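Local coordinates for protein A6 homolog (Fowlpox virus, PDB 6BR8), which binds phospholipids in its C-terminal part, the portion present here, and probably plays an essential role in the transition from immature to mature virions, at residues K36-N41 / V114-K119; I125-S130 / T135-I140; K210-L215 / I240-Q245. All coordinates share one frame; numbering follows the deposited sequence.

Contact 1: K36-N41 / V114-K119; sequences KILMEN and VSFFKK. With 6OU ([(2~{R})-1-[2-azanylethoxy(oxidanyl)phosphoryl]oxy-3-hexadecanoyloxy-propan-2-yl] (~{Z})-octadec-9-enoate), chain G.
Leu-38 and Phe-116 carry most of this helix-to-helix contact, and it is largely apolar. In a CH-pi contact, CB of Leu-38 sits over one face of the Phe-116 ring, 3.4 Å from the ring centroid and only 18° off the normal, shifted toward the CE1-CZ rim. Phe-116 can present that face because its CG is anti to the backbone N (chi1 -174°), which carries the ring out from helix 112-120 to helix 31-40. A Met-aromatic contact comes second: the selenium of selenomethionine Met-39, its chain bent at chi2 and chi3, lies at the ring edge, SE being 3.9 Å from Phe-116 CE1. Lipid makes the third set. C39 of the bound phosphatidylethanolamine (6OU) reaches the ring edge in plane, 3.5 Å from Phe-116 CD2, while CB of Phe-117 lies 3.7 Å from C37 of the same acyl chain. The other acyl chain approaches Leu-38, with C08 of 6OU 3.8 Å from CD2. Ile-45 of helix 42-54 packs on both Leu-38 and Phe-116. With no hydrogen bond across the two segments, shape and dispersion hold them together, and Leu-38 and Phe-116 also line the lipid pocket, together with Phe-117.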
loop_
_atom_site.group_PDB
_atom_site.type_symbol
_atom_site.label_atom_id
_atom_site.label_comp_id
_atom_site.label_asym_id
_atom_site.label_seq_id
_atom_site.Cartn_x
_atom_site.Cartn_y
_atom_site.Cartn_z
ATOM N N LYS A 36 21.937 -6.497 -1.078
ATOM C CA LYS A 36 22.301 -7.423 -0.016
ATOM C C LYS A 36 21.208 -7.483 1.048
ATOM O O LYS A 36 20.824 -8.579 1.471
ATOM C CB LYS A 36 23.665 -7.006 0.564
ATOM N N ILE A 37 20.684 -6.330 1.468
ATOM C CA ILE A 37 19.671 -6.286 2.523
ATOM C C ILE A 37 18.403 -7.026 2.112
ATOM O O ILE A 37 17.806 -7.757 2.913
ATOM C CB ILE A 37 19.378 -4.825 2.897
ATOM C CG1 ILE A 37 20.618 -4.217 3.553
ATOM C CG2 ILE A 37 18.183 -4.731 3.837
ATOM C CD1 ILE A 37 20.472 -2.772 3.986
ATOM N N LEU A 38 17.981 -6.875 0.860
ATOM C CA LEU A 38 16.807 -7.599 0.404
ATOM C C LEU A 38 17.073 -9.106 0.327
ATOM O O LEU A 38 16.254 -9.913 0.779
ATOM C CB LEU A 38 16.337 -7.015 -0.929
ATOM C CG LEU A 38 15.670 -5.647 -0.808
ATOM C CD1 LEU A 38 15.778 -4.876 -2.099
ATOM C CD2 LEU A 38 14.222 -5.829 -0.357
HETATM N N MSE A 39 18.218 -9.505 -0.226
HETATM C CA MSE A 39 18.576 -10.934 -0.299
HETATM C C MSE A 39 18.752 -11.606 1.058
HETATM O O MSE A 39 18.429 -12.780 1.219
HETATM C CB MSE A 39 19.867 -11.178 -1.086
HETATM C CG MSE A 39 19.867 -10.806 -2.550
HETATM SE SE MSE A 39 18.753 -12.013 -3.624
HETATM C CE MSE A 39 19.391 -13.798 -3.037
ATOM N N GLU A 40 19.283 -10.887 2.045
ATOM C CA GLU A 40 19.428 -11.523 3.348
ATOM C C GLU A 40 18.073 -11.765 3.996
ATOM O O GLU A 40 17.947 -12.646 4.855
ATOM N N ASN A 41 17.042 -11.051 3.540
ATOM C CA ASN A 41 15.659 -11.277 3.948
ATOM C C ASN A 41 14.862 -12.022 2.880
ATOM O O ASN A 41 13.631 -11.968 2.874
ATOM C CB ASN A 41 14.984 -9.952 4.292
ATOM C CG ASN A 41 15.682 -9.241 5.418
ATOM O OD1 ASN A 41 15.320 -9.397 6.581
ATOM N ND2 ASN A 41 16.695 -8.456 5.083
ATOM N N VAL A 114 15.113 -4.223 -9.507
ATOM C CA VAL A 114 14.420 -4.958 -10.551
ATOM C C VAL A 114 14.968 -6.374 -10.644
ATOM O O VAL A 114 14.204 -7.337 -10.752
ATOM C CB VAL A 114 14.538 -4.200 -11.882
ATOM C CG1 VAL A 114 14.229 -5.112 -13.054
ATOM C CG2 VAL A 114 13.635 -2.990 -11.852
ATOM N N SER A 115 16.290 -6.534 -10.542
ATOM C CA SER A 115 16.845 -7.885 -10.564
ATOM C C SER A 115 16.440 -8.656 -9.312
ATOM O O SER A 115 16.188 -9.860 -9.371
ATOM C CB SER A 115 18.372 -7.866 -10.707
ATOM N N PHE A 116 16.403 -7.979 -8.162
ATOM C CA PHE A 116 15.789 -8.570 -6.967
ATOM C C PHE A 116 14.362 -9.006 -7.272
ATOM O O PHE A 116 14.024 -10.171 -7.080
ATOM C CB PHE A 116 15.807 -7.594 -5.761
ATOM C CG PHE A 116 15.335 -8.191 -4.487
ATOM C CD1 PHE A 116 16.156 -9.070 -3.854
ATOM C CD2 PHE A 116 14.010 -8.067 -4.055
ATOM C CE1 PHE A 116 15.749 -9.686 -2.660
ATOM C CE2 PHE A 116 13.620 -8.657 -2.843
ATOM C CZ PHE A 116 14.498 -9.467 -2.165
ATOM N N PHE A 117 13.553 -8.121 -7.858
ATOM C CA PHE A 117 12.143 -8.446 -8.037
ATOM C C PHE A 117 11.982 -9.718 -8.869
ATOM O O PHE A 117 11.115 -10.548 -8.596
ATOM C CB PHE A 117 11.391 -7.258 -8.652
ATOM C CG PHE A 117 9.873 -7.445 -8.649
ATOM C CD1 PHE A 117 9.270 -8.011 -7.549
ATOM C CD2 PHE A 117 9.056 -7.099 -9.740
ATOM N N LYS A 118 12.885 -9.941 -9.823
ATOM C CA LYS A 118 12.654 -11.086 -10.691
ATOM C C LYS A 118 13.090 -12.401 -10.068
ATOM O O LYS A 118 12.673 -13.452 -10.564
ATOM C CB LYS A 118 13.338 -10.940 -12.055
ATOM C CG LYS A 118 13.319 -9.560 -12.643
ATOM N N LYS A 119 13.872 -12.343 -8.995
ATOM C CA LYS A 119 14.332 -13.546 -8.313
ATOM C C LYS A 119 13.258 -14.150 -7.404
ATOM O O LYS A 119 13.227 -15.364 -7.198
ATOM C CB LYS A 119 15.597 -13.251 -7.503
HETATM C C01 6OU G . 5.682 -8.380 2.087
HETATM C C02 6OU G . 6.685 -7.394 1.495
HETATM C C03 6OU G . 8.033 -7.425 2.208
HETATM C C04 6OU G . 9.084 -6.573 1.499
HETATM C C05 6OU G . 9.484 -5.352 2.323
HETATM C C06 6OU G . 10.786 -4.716 1.842
HETATM C C07 6OU G . 10.544 -3.483 0.978
HETATM C C08 6OU G . 11.835 -2.938 0.380
HETATM C C09 6OU G . 11.656 -1.608 -0.346
HETATM C C10 6OU G . 12.453 -1.604 -1.649
HETATM C C11 6OU G . 13.035 -0.245 -2.032
HETATM C C12 6OU G . 13.123 0.774 -0.897
HETATM C C13 6OU G . 13.803 2.069 -1.350
HETATM C C14 6OU G . 14.648 1.860 -2.608
HETATM C C15 6OU G . 14.412 2.916 -3.686
HETATM C C16 6OU G . 13.186 2.656 -4.569
HETATM O O17 6OU G . 12.481 1.716 -4.390
HETATM O O18 6OU G . 12.881 3.545 -5.602
HETATM C C19 6OU G . 12.378 2.916 -6.742
HETATM C C20 6OU G . 13.585 2.528 -7.594
HETATM C C21 6OU G . 13.649 3.444 -8.814
HETATM O O22 6OU G . 13.787 4.735 -8.296
HETATM P P23 6OU G . 15.144 5.598 -8.663
HETATM O O24 6OU G . 14.792 7.071 -8.706
HETATM O O25 6OU G . 15.648 5.147 -10.018
HETATM O O26 6OU G . 16.342 5.369 -7.544
HETATM C C27 6OU G . 16.078 4.811 -6.284
HETATM C C28 6OU G . 17.254 5.145 -5.367
HETATM N N29 6OU G . 17.050 4.604 -4.038
HETATM O O30 6OU G . 13.588 1.161 -7.944
HETATM C C31 6OU G . 12.433 0.571 -8.486
HETATM O O32 6OU G . 12.195 0.688 -9.639
HETATM C C33 6OU G . 11.490 -0.264 -7.617
HETATM C C34 6OU G . 11.617 -1.757 -7.908
HETATM C C35 6OU G . 10.923 -2.634 -6.870
HETATM C C36 6OU G . 11.732 -3.888 -6.566
HETATM C C37 6OU G . 10.922 -4.926 -5.798
HETATM C C38 6OU G . 11.370 -5.067 -4.346
HETATM C C39 6OU G . 10.913 -6.408 -3.776
HETATM C C40 6OU G . 9.538 -6.343 -3.111
HETATM C C41 6OU G . 8.703 -7.241 -3.596
#

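Contact 2: I125-S130 / T135-I140; sequences ILFQTS and TQFVNI
Two successive helices joined by a short link, 125-130 and the long 134-154, meet through an edge-to-face pair of phenylalanines. Phe-127 supplies the edge and Phe-137 the face. Ring atom CE1 of Phe-127 points down onto the root of the other ring, 3.4 Å from CG of Phe-137, and the planes stand at 64° with centroids 5.0 Å apart. CZ of Phe-127 also reaches the aliphatic CB of Phe-137, at 3.9 Å. In both residues CG is anti to the backbone N (chi1 175° for Phe-127, -174° for Phe-137), which carries each ring out from its helix to meet the other, and the two side chains pass each other in opposite directions. Within helix 125-130, two hydroxyls fold back on the backbone: Ser-130 OG donates to Phe-127 O at 2.6 Å, and Thr-129 OG1 to Ile-125 O at 2.9 Å, from above the carbonyl plane. Outside the pair, Leu-121 and Val-132 pack on Phe-127, and the ring of Phe-98, from helix 88-98, meets that of Phe-137. Helix 88-98 also packs on Leu-126 and Thr-129, and helix 112-120 on Val-138.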
loop_
_atom_site.group_PDB
_atom_site.type_symbol
_atom_site.label_atom_id
_atom_site.label_comp_id
_atom_site.label_asym_id
_atom_site.label_seq_id
_atom_site.Cartn_x
_atom_site.Cartn_y
_atom_site.Cartn_z
ATOM N N ILE A 125 3.749 -18.530 -5.298
ATOM C CA ILE A 125 2.978 -19.631 -5.886
ATOM C C ILE A 125 1.845 -19.100 -6.761
ATOM O O ILE A 125 1.666 -19.527 -7.909
ATOM C CB ILE A 125 2.447 -20.572 -4.789
ATOM C CG1 ILE A 125 3.610 -21.292 -4.078
ATOM C CG2 ILE A 125 1.477 -21.601 -5.403
ATOM N N LEU A 126 1.049 -18.172 -6.231
ATOM C CA LEU A 126 -0.100 -17.674 -6.981
ATOM C C LEU A 126 0.315 -16.792 -8.143
ATOM O O LEU A 126 -0.488 -16.567 -9.053
ATOM C CB LEU A 126 -1.067 -16.913 -6.070
ATOM C CG LEU A 126 -1.870 -17.748 -5.073
ATOM C CD1 LEU A 126 -3.057 -16.992 -4.504
ATOM C CD2 LEU A 126 -2.337 -19.040 -5.720
ATOM N N PHE A 127 1.550 -16.296 -8.161
ATOM C CA PHE A 127 1.988 -15.618 -9.371
ATOM C C PHE A 127 2.283 -16.614 -10.485
ATOM O O PHE A 127 2.044 -16.321 -11.661
ATOM C CB PHE A 127 3.217 -14.757 -9.106
ATOM C CG PHE A 127 3.767 -14.125 -10.352
ATOM C CD1 PHE A 127 3.306 -12.890 -10.777
ATOM C CD2 PHE A 127 4.713 -14.781 -11.117
ATOM C CE1 PHE A 127 3.792 -12.312 -11.926
ATOM C CE2 PHE A 127 5.199 -14.213 -12.279
ATOM C CZ PHE A 127 4.740 -12.975 -12.687
ATOM N N GLN A 128 2.823 -17.783 -10.139
ATOM C CA GLN A 128 3.061 -18.795 -11.160
ATOM C C GLN A 128 1.742 -19.336 -11.690
ATOM O O GLN A 128 1.614 -19.622 -12.886
ATOM C CB GLN A 128 3.929 -19.918 -10.590
ATOM C CG GLN A 128 5.381 -19.530 -10.403
ATOM C CD GLN A 128 6.024 -19.056 -11.697
ATOM O OE1 GLN A 128 6.647 -17.996 -11.744
ATOM N NE2 GLN A 128 5.879 -19.847 -12.754
ATOM N N THR A 129 0.748 -19.456 -10.808
ATOM C CA THR A 129 -0.573 -19.952 -11.184
ATOM C C THR A 129 -1.242 -19.051 -12.213
ATOM O O THR A 129 -2.039 -19.530 -13.030
ATOM C CB THR A 129 -1.437 -20.069 -9.922
ATOM O OG1 THR A 129 -0.744 -20.859 -8.950
ATOM C CG2 THR A 129 -2.789 -20.699 -10.206
ATOM N N SER A 130 -0.926 -17.748 -12.193
ATOM C CA SER A 130 -1.570 -16.801 -13.098
ATOM C C SER A 130 -1.111 -16.989 -14.534
ATOM O O SER A 130 -1.859 -16.674 -15.467
ATOM C CB SER A 130 -1.300 -15.367 -12.641
ATOM O OG SER A 130 0.065 -15.031 -12.790
ATOM N N THR A 135 8.404 -11.105 -17.472
ATOM C CA THR A 135 9.001 -9.912 -18.069
ATOM C C THR A 135 8.044 -8.730 -18.020
ATOM O O THR A 135 8.429 -7.619 -17.630
ATOM C CB THR A 135 9.406 -10.211 -19.514
ATOM O OG1 THR A 135 10.050 -11.490 -19.556
ATOM C CG2 THR A 135 10.353 -9.154 -20.061
ATOM N N GLN A 136 6.783 -8.961 -18.396
ATOM C CA GLN A 136 5.782 -7.901 -18.387
ATOM C C GLN A 136 5.447 -7.458 -16.966
ATOM O O GLN A 136 5.544 -6.264 -16.647
ATOM C CB GLN A 136 4.535 -8.371 -19.133
ATOM C CG GLN A 136 3.477 -7.312 -19.316
ATOM C CD GLN A 136 2.327 -7.757 -20.204
ATOM O OE1 GLN A 136 2.353 -8.838 -20.768
ATOM N NE2 GLN A 136 1.344 -6.893 -20.376
ATOM N N PHE A 137 5.102 -8.404 -16.088
ATOM C CA PHE A 137 4.720 -8.038 -14.727
ATOM C C PHE A 137 5.818 -7.232 -14.039
ATOM O O PHE A 137 5.542 -6.217 -13.391
ATOM C CB PHE A 137 4.388 -9.281 -13.910
ATOM C CG PHE A 137 3.853 -8.969 -12.533
ATOM C CD1 PHE A 137 2.497 -8.757 -12.335
ATOM C CD2 PHE A 137 4.698 -8.894 -11.438
ATOM C CE1 PHE A 137 1.997 -8.489 -11.077
ATOM C CE2 PHE A 137 4.201 -8.615 -10.179
ATOM C CZ PHE A 137 2.851 -8.412 -9.998
ATOM N N VAL A 138 7.068 -7.676 -14.175
ATOM C CA VAL A 138 8.202 -6.958 -13.602
ATOM C C VAL A 138 8.258 -5.544 -14.147
ATOM O O VAL A 138 8.475 -4.577 -13.408
ATOM C CB VAL A 138 9.511 -7.712 -13.897
ATOM C CG1 VAL A 138 10.701 -6.803 -13.665
ATOM C CG2 VAL A 138 9.607 -8.956 -13.046
ATOM N N ASN A 139 8.076 -5.407 -15.461
ATOM C CA ASN A 139 8.162 -4.096 -16.091
ATOM C C ASN A 139 7.116 -3.142 -15.516
ATOM O O ASN A 139 7.454 -2.037 -15.075
ATOM C CB ASN A 139 8.030 -4.245 -17.610
ATOM C CG ASN A 139 8.071 -2.916 -18.339
ATOM O OD1 ASN A 139 9.117 -2.505 -18.841
ATOM N ND2 ASN A 139 6.920 -2.254 -18.433
ATOM N N ILE A 140 5.846 -3.564 -15.475
ATOM C CA ILE A 140 4.809 -2.690 -14.922
ATOM C C ILE A 140 5.074 -2.398 -13.450
ATOM O O ILE A 140 4.944 -1.255 -12.994
ATOM C CB ILE A 140 3.397 -3.275 -15.115
ATOM C CG1 ILE A 140 3.001 -3.346 -16.592
ATOM C CG2 ILE A 140 2.387 -2.471 -14.287
#

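Contact 3: K210-L215 / I240-Q245; sequences KHKTTL and IFDFIQ. With PGV ((1R)-2-{[{[(2S)-2,3-dihydroxypropyl]oxy}(hydroxy)phosphoryl]oxy}-1-[(palmitoyloxy)methyl]ethyl (11E)-octadec-11-enoate), chain F.
Lys-212 reaches across to Asp-242 with a fully extended chain and ends in a salt bridge, NZ donating to OD2 at 2.7 Å. The carboxylate receives it on the syn lone pair of OD2, the side facing OD1; OD1 itself stays 4.1 Å from Lys-212 NZ, so the ammonium is held by one oxygen rather than shared evenly between two. With CG anti to the backbone N (chi1 -161°), the extended lysine chain spans the gap from the start of helix 212-225, so that its end meets helix 237-249 and crosses the aspartate side chain at about a right angle. A second N-H of the ammonium goes to a water, 2.8 Å from Lys-212 NZ. That water passes the link on by donating to Gln-245 OE1 at 2.7 Å, giving the amide oxygen a partner and tying the lysine to a residue one turn further along the helix than Asp-242. Glu-238 lies near both charges: it forms a long, weak ion pair with Lys-212 and sits close to Asp-242. The two carboxylates would repel each other, and the nearby ammonium probably offsets this.

In the apolar part of the contact, these two helices of the largely helical fold meet through Leu-215, whose CD2 touches the edge of the Phe-241 ring, 3.7 Å from CE2. One face of that ring is given to the phosphatidylglycerol PGV, whose C28 lies 3.4 Å above its centre. Further along the acyl chain, C30 of PGV packs 3.4 Å from CD1 of Ile-244. Gln-245, itself extended, lies alongside the tail near C22, and thus borders lipid while its oxygen accepts from the water. With Ile-240, these three residues make helix 237-249 part of the phosphatidylglycerol site. Tyr-208 of helix 197-210 touches Leu-215, Phe-241 and Gln-245.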
loop_
_atom_site.group_PDB
_atom_site.type_symbol
_atom_site.label_atom_id
_atom_site.label_comp_id
_atom_site.label_asym_id
_atom_site.label_seq_id
_atom_site.Cartn_x
_atom_site.Cartn_y
_atom_site.Cartn_z
ATOM N N LYS A 210 -12.259 17.778 2.037
ATOM C CA LYS A 210 -11.827 19.154 1.859
ATOM C C LYS A 210 -10.850 19.298 0.709
ATOM O O LYS A 210 -10.823 20.336 0.057
ATOM C CB LYS A 210 -11.169 19.698 3.114
ATOM C CG LYS A 210 -12.117 20.397 4.033
ATOM C CD LYS A 210 -11.386 21.309 4.993
ATOM C CE LYS A 210 -10.479 20.524 5.896
ATOM N NZ LYS A 210 -9.240 21.289 6.212
ATOM N N HIS A 211 -10.046 18.262 0.449
ATOM C CA HIS A 211 -8.875 18.332 -0.411
ATOM C C HIS A 211 -9.012 17.422 -1.604
ATOM O O HIS A 211 -8.019 17.162 -2.295
ATOM C CB HIS A 211 -7.624 17.973 0.391
ATOM C CG HIS A 211 -7.168 19.091 1.271
ATOM N ND1 HIS A 211 -6.955 18.940 2.620
ATOM C CD2 HIS A 211 -6.889 20.382 0.987
ATOM C CE1 HIS A 211 -6.554 20.092 3.128
ATOM N NE2 HIS A 211 -6.501 20.982 2.154
ATOM N N LYS A 212 -10.227 16.922 -1.849
ATOM C CA LYS A 212 -10.389 15.914 -2.885
ATOM C C LYS A 212 -9.942 16.430 -4.251
ATOM O O LYS A 212 -9.277 15.705 -4.999
ATOM C CB LYS A 212 -11.851 15.455 -2.948
ATOM C CG LYS A 212 -12.004 14.122 -3.648
ATOM C CD LYS A 212 -13.399 13.973 -4.222
ATOM C CE LYS A 212 -13.613 12.534 -4.689
ATOM N NZ LYS A 212 -15.042 12.332 -5.063
ATOM N N THR A 213 -10.294 17.659 -4.604
ATOM C CA THR A 213 -10.042 18.139 -5.961
ATOM C C THR A 213 -8.538 18.215 -6.231
ATOM O O THR A 213 -8.033 17.677 -7.224
ATOM C CB THR A 213 -10.723 19.497 -6.152
ATOM O OG1 THR A 213 -12.097 19.391 -5.747
ATOM C CG2 THR A 213 -10.700 19.951 -7.626
ATOM N N THR A 214 -7.792 18.803 -5.308
ATOM C CA THR A 214 -6.341 18.723 -5.380
ATOM C C THR A 214 -5.845 17.286 -5.494
ATOM O O THR A 214 -4.998 16.976 -6.333
ATOM C CB THR A 214 -5.743 19.390 -4.160
ATOM O OG1 THR A 214 -6.157 20.766 -4.175
ATOM C CG2 THR A 214 -4.212 19.277 -4.218
ATOM N N LEU A 215 -6.322 16.384 -4.636
ATOM C CA LEU A 215 -5.681 15.072 -4.613
ATOM C C LEU A 215 -5.895 14.339 -5.935
ATOM O O LEU A 215 -4.970 13.754 -6.502
ATOM C CB LEU A 215 -6.207 14.237 -3.449
ATOM C CG LEU A 215 -5.590 12.843 -3.513
ATOM C CD1 LEU A 215 -4.113 12.901 -3.238
ATOM C CD2 LEU A 215 -6.319 11.944 -2.526
ATOM N N ILE A 240 -11.842 5.708 -10.320
ATOM C CA ILE A 240 -11.260 4.716 -9.427
ATOM C C ILE A 240 -11.488 5.105 -7.974
ATOM O O ILE A 240 -11.827 4.260 -7.129
ATOM C CB ILE A 240 -9.761 4.547 -9.717
ATOM C CG1 ILE A 240 -9.552 3.868 -11.073
ATOM C CG2 ILE A 240 -9.092 3.779 -8.549
ATOM C CD1 ILE A 240 -8.113 3.818 -11.509
ATOM N N PHE A 241 -11.280 6.385 -7.653
ATOM C CA PHE A 241 -11.364 6.826 -6.262
ATOM C C PHE A 241 -12.809 6.789 -5.769
ATOM O O PHE A 241 -13.087 6.339 -4.647
ATOM C CB PHE A 241 -10.772 8.236 -6.115
ATOM C CG PHE A 241 -9.286 8.254 -5.848
ATOM C CD1 PHE A 241 -8.427 7.453 -6.572
ATOM C CD2 PHE A 241 -8.751 9.072 -4.879
ATOM C CE1 PHE A 241 -7.058 7.456 -6.338
ATOM C CE2 PHE A 241 -7.375 9.087 -4.638
ATOM C CZ PHE A 241 -6.526 8.266 -5.387
ATOM N N ASP A 242 -13.747 7.250 -6.598
ATOM C CA ASP A 242 -15.151 7.135 -6.230
ATOM C C ASP A 242 -15.562 5.689 -6.088
ATOM O O ASP A 242 -16.474 5.384 -5.320
ATOM C CB ASP A 242 -16.062 7.818 -7.247
ATOM C CG ASP A 242 -15.962 9.336 -7.198
ATOM O OD1 ASP A 242 -16.480 9.985 -8.131
ATOM O OD2 ASP A 242 -15.358 9.877 -6.243
ATOM N N PHE A 243 -14.915 4.792 -6.825
ATOM C CA PHE A 243 -15.286 3.382 -6.797
ATOM C C PHE A 243 -14.901 2.738 -5.478
ATOM O O PHE A 243 -15.733 2.104 -4.819
ATOM C CB PHE A 243 -14.609 2.647 -7.938
ATOM C CG PHE A 243 -14.806 1.163 -7.890
ATOM C CD1 PHE A 243 -13.935 0.354 -7.170
ATOM C CD2 PHE A 243 -15.864 0.578 -8.559
ATOM C CE1 PHE A 243 -14.114 -0.997 -7.115
ATOM C CE2 PHE A 243 -16.046 -0.806 -8.516
ATOM C CZ PHE A 243 -15.166 -1.584 -7.793
ATOM N N ILE A 244 -13.623 2.861 -5.115
ATOM C CA ILE A 244 -13.133 2.385 -3.837
ATOM C C ILE A 244 -13.937 3.017 -2.705
ATOM O O ILE A 244 -14.224 2.365 -1.691
ATOM C CB ILE A 244 -11.619 2.670 -3.755
ATOM C CG1 ILE A 244 -10.874 1.721 -4.682
ATOM C CG2 ILE A 244 -11.081 2.549 -2.333
ATOM C CD1 ILE A 244 -9.389 1.899 -4.644
ATOM N N GLN A 245 -14.378 4.265 -2.883
ATOM C CA GLN A 245 -15.178 4.899 -1.839
ATOM C C GLN A 245 -16.532 4.223 -1.685
ATOM O O GLN A 245 -16.977 3.964 -0.566
ATOM C CB GLN A 245 -15.379 6.383 -2.115
ATOM C CG GLN A 245 -16.346 6.970 -1.090
ATOM C CD GLN A 245 -16.568 8.446 -1.228
ATOM O OE1 GLN A 245 -15.721 9.169 -1.757
ATOM N NE2 GLN A 245 -17.711 8.913 -0.743
HETATM C C01 PGV F . -17.918 7.055 3.658
HETATM C C02 PGV F . -18.235 6.738 5.219
HETATM C C03 PGV F . -17.814 7.977 6.051
HETATM C C04 PGV F . -20.163 10.262 6.786
HETATM C C05 PGV F . -20.195 10.363 5.231
HETATM C C06 PGV F . -21.392 11.286 4.766
HETATM O O01 PGV F . -17.468 5.610 5.583
HETATM O O02 PGV F . -15.385 6.380 5.357
HETATM O O03 PGV F . -17.792 8.468 3.456
HETATM O O04 PGV F . -16.401 10.191 3.189
HETATM O O05 PGV F . -20.446 9.041 4.790
HETATM O O06 PGV F . -22.564 10.909 5.477
HETATM O O11 PGV F . -18.111 7.855 7.417
HETATM O O12 PGV F . -20.636 9.001 7.184
HETATM O O13 PGV F . -19.658 8.287 9.466
HETATM O O14 PGV F . -20.322 6.476 7.793
HETATM C C1 PGV F . -16.199 5.796 6.078
HETATM C C2 PGV F . -15.807 5.300 7.470
HETATM C C3 PGV F . -14.355 4.825 7.586
HETATM C C4 PGV F . -13.324 5.970 7.431
HETATM C C5 PGV F . -11.896 5.458 7.207
HETATM C C6 PGV F . -11.341 5.914 5.864
HETATM C C7 PGV F . -10.181 5.045 5.363
HETATM C C8 PGV F . -9.192 4.591 6.464
HETATM C C9 PGV F . -8.060 3.680 5.893
HETATM C C10 PGV F . -8.121 3.567 4.346
HETATM C C19 PGV F . -16.564 8.976 3.093
HETATM C C20 PGV F . -15.428 8.115 2.607
HETATM C C21 PGV F . -14.160 8.942 2.278
HETATM C C22 PGV F . -13.681 8.594 0.874
HETATM C C23 PGV F . -12.213 8.148 0.802
HETATM C C24 PGV F . -11.880 7.665 -0.610
HETATM C C25 PGV F . -10.577 6.874 -0.675
HETATM C C26 PGV F . -9.918 6.934 -2.052
HETATM C C27 PGV F . -8.427 6.506 -2.028
HETATM C C28 PGV F . -8.011 5.782 -3.328
HETATM C C29 PGV F . -6.638 5.054 -3.253
HETATM C C30 PGV F . -6.566 3.833 -4.221
HETATM C C31 PGV F . -5.161 3.540 -4.824
HETATM C C32 PGV F . -5.211 3.291 -6.364
HETATM C C33 PGV F . -4.593 4.433 -7.214
HETATM C C34 PGV F . -5.293 4.577 -8.579
HETATM O O HOH W 1 -16.076 11.726 -2.513
#

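The three contacts come in series along the chain: contact 1 closes before contact 2 opens, and contact 3 follows both. Contacts 1 and 2 are neighbours, their centres about 16 Å apart; helix 112-120 precedes helix 125-130 and packs on helix 134-154, where CG2 of Val-138 lies 3.8 Å from CD2 of Phe-117 and from CG of Lys-118. Contact 3, between helices 212-225 and 237-249, is separate: its centre is about 34 Å from that of contact 1, on the opposite side of the chain's centre, and about 29 Å from that of contact 2. Contacts 1 and 3 each border a bound phospholipid, so lipid-lining surfaces are distributed across this helical part of the protein.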